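Local structure of fiber (5NBH) at residues Ala106-Val111 / Trp135-Asp140. The protein forms the fibre of murine adenovirus 2, whose distal domain binds N-acetylglucosamine and probably helps the virus attach to host cells. Residues are numbered along the deposited sequence; the frame is centred on the assembly and turned at random.
Sequences AHIQMV and WELQFD
I108 reaches across the interior of the fibre head to meet L137, the two side chains coming tip to tip. The touching atom of the isoleucine is CD1, which lies 3.8 Å from CD1 of L137 and 3.9 Å from its CD2, so that one methyl is set against the fork of the leucine. CG1 of I108 stands beside the backbone N and anti to the carbonyl carbon (chi1 -59°), and a nearly extended chi2 carries CD1 onward to the leucine.

Two residues along each strand, M110 and F139 approach from opposite directions in a Met-aromatic contact. SD of M110 lies 3.9 Å from CZ of F139, with CE2 the next ring atom. It sits 51° off the ring normal, an oblique approach to the ring. The thioether chain is extended as far as the sulfur and turns at chi3 (68°), which takes CE off that line and leaves SD as the atom closest to the ring.

No hydrogen bond links the segments, whose nearest CA atoms, those of I108 and L137, are 10.2 Å apart: this is apolar packing between two sheets of a beta-sandwich. Strand 103-113 runs between strands 83-96 and 116-125 in one sheet; strand 131-140 borders 208-217 in the other. F119 of strand 116-125 touches both I108 and L137, while I211 of strand 208-217 and the loop residue I168 pack against both M110 and F139.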
# COMPACT_ATOMS: atom_id res chain seq x y z
N ALA A 106 -17.18 0.65 12.09
CA ALA A 106 -16.03 0.28 11.30
C ALA A 106 -15.53 1.46 10.46
O ALA A 106 -16.33 2.14 9.83
CB ALA A 106 -16.37 -0.92 10.44
N HIS A 107 -14.23 1.68 10.48
CA HIS A 107 -13.55 2.57 9.53
C HIS A 107 -12.97 1.68 8.46
O HIS A 107 -12.33 0.68 8.78
CB HIS A 107 -12.44 3.36 10.19
CG HIS A 107 -12.91 4.29 11.28
ND1 HIS A 107 -13.31 5.58 11.05
CD2 HIS A 107 -12.96 4.11 12.62
CE1 HIS A 107 -13.64 6.15 12.19
NE2 HIS A 107 -13.45 5.28 13.16
N ILE A 108 -13.23 2.00 7.21
CA ILE A 108 -12.82 1.16 6.09
C ILE A 108 -12.09 1.97 5.03
O ILE A 108 -12.58 3.05 4.64
CB ILE A 108 -14.06 0.54 5.42
CG1 ILE A 108 -14.84 -0.30 6.44
CG2 ILE A 108 -13.68 -0.36 4.28
CD1 ILE A 108 -16.28 -0.52 6.03
N GLN A 109 -10.97 1.44 4.55
CA GLN A 109 -10.30 2.01 3.37
C GLN A 109 -10.05 0.94 2.31
O GLN A 109 -9.62 -0.18 2.63
CB GLN A 109 -8.99 2.67 3.74
CG GLN A 109 -9.10 3.72 4.81
CD GLN A 109 -9.02 3.15 6.19
OE1 GLN A 109 -8.20 2.26 6.46
NE2 GLN A 109 -9.85 3.65 7.07
N MET A 110 -10.33 1.26 1.06
CA MET A 110 -10.11 0.36 -0.04
C MET A 110 -9.20 1.11 -1.02
O MET A 110 -9.66 2.03 -1.66
CB MET A 110 -11.43 -0.03 -0.65
CG MET A 110 -12.40 -0.51 0.41
SD MET A 110 -13.99 -1.02 -0.23
CE MET A 110 -13.54 -2.47 -1.12
N VAL A 111 -7.95 0.71 -1.07
CA VAL A 111 -6.89 1.42 -1.81
C VAL A 111 -6.54 0.70 -3.08
O VAL A 111 -6.04 -0.43 -3.05
CB VAL A 111 -5.61 1.65 -0.96
CG1 VAL A 111 -4.62 2.55 -1.73
CG2 VAL A 111 -5.95 2.28 0.38
N TRP A 135 -19.70 -9.88 9.67
CA TRP A 135 -19.80 -8.49 9.30
C TRP A 135 -19.89 -8.49 7.78
O TRP A 135 -18.96 -8.99 7.12
CB TRP A 135 -18.58 -7.69 9.76
CG TRP A 135 -18.20 -7.95 11.21
CD1 TRP A 135 -17.13 -8.67 11.64
CD2 TRP A 135 -18.92 -7.55 12.39
NE1 TRP A 135 -17.13 -8.72 13.00
CE2 TRP A 135 -18.21 -8.03 13.49
CE3 TRP A 135 -20.10 -6.81 12.61
CZ2 TRP A 135 -18.63 -7.81 14.81
CZ3 TRP A 135 -20.53 -6.60 13.93
CH2 TRP A 135 -19.81 -7.10 15.01
N GLU A 136 -20.95 -7.94 7.23
CA GLU A 136 -21.21 -8.02 5.79
C GLU A 136 -21.22 -6.63 5.21
O GLU A 136 -21.95 -5.77 5.69
CB GLU A 136 -22.56 -8.71 5.54
CG GLU A 136 -22.88 -9.03 4.09
CD GLU A 136 -24.24 -9.72 3.95
OE1 GLU A 136 -24.31 -10.95 3.81
OE2 GLU A 136 -25.24 -9.00 3.95
N LEU A 137 -20.37 -6.40 4.21
CA LEU A 137 -20.41 -5.15 3.40
C LEU A 137 -20.94 -5.45 2.01
O LEU A 137 -20.47 -6.34 1.36
CB LEU A 137 -18.99 -4.56 3.26
CG LEU A 137 -18.27 -4.25 4.57
CD1 LEU A 137 -16.80 -3.88 4.33
CD2 LEU A 137 -19.02 -3.15 5.29
N GLN A 138 -21.93 -4.68 1.58
CA GLN A 138 -22.58 -4.84 0.29
C GLN A 138 -22.28 -3.61 -0.56
O GLN A 138 -22.34 -2.50 -0.06
CB GLN A 138 -24.09 -4.93 0.51
CG GLN A 138 -24.92 -5.27 -0.71
CD GLN A 138 -26.41 -5.24 -0.41
OE1 GLN A 138 -27.21 -5.32 -1.32
NE2 GLN A 138 -26.77 -5.11 0.86
N PHE A 139 -21.99 -3.85 -1.83
CA PHE A 139 -21.69 -2.80 -2.78
C PHE A 139 -22.48 -3.09 -4.05
O PHE A 139 -22.55 -4.24 -4.51
CB PHE A 139 -20.20 -2.81 -3.14
CG PHE A 139 -19.30 -2.66 -1.96
CD1 PHE A 139 -18.89 -3.79 -1.25
CD2 PHE A 139 -18.81 -1.42 -1.56
CE1 PHE A 139 -18.06 -3.67 -0.16
CE2 PHE A 139 -17.97 -1.29 -0.47
CZ PHE A 139 -17.59 -2.42 0.24
N ASP A 140 -22.95 -2.02 -4.69
CA ASP A 140 -23.61 -2.18 -5.98
C ASP A 140 -22.71 -2.94 -6.97
O ASP A 140 -21.57 -2.58 -7.16
CB ASP A 140 -24.03 -0.81 -6.54
CG ASP A 140 -24.91 -0.95 -7.78
OD1 ASP A 140 -24.38 -1.30 -8.84
OD2 ASP A 140 -26.13 -0.77 -7.64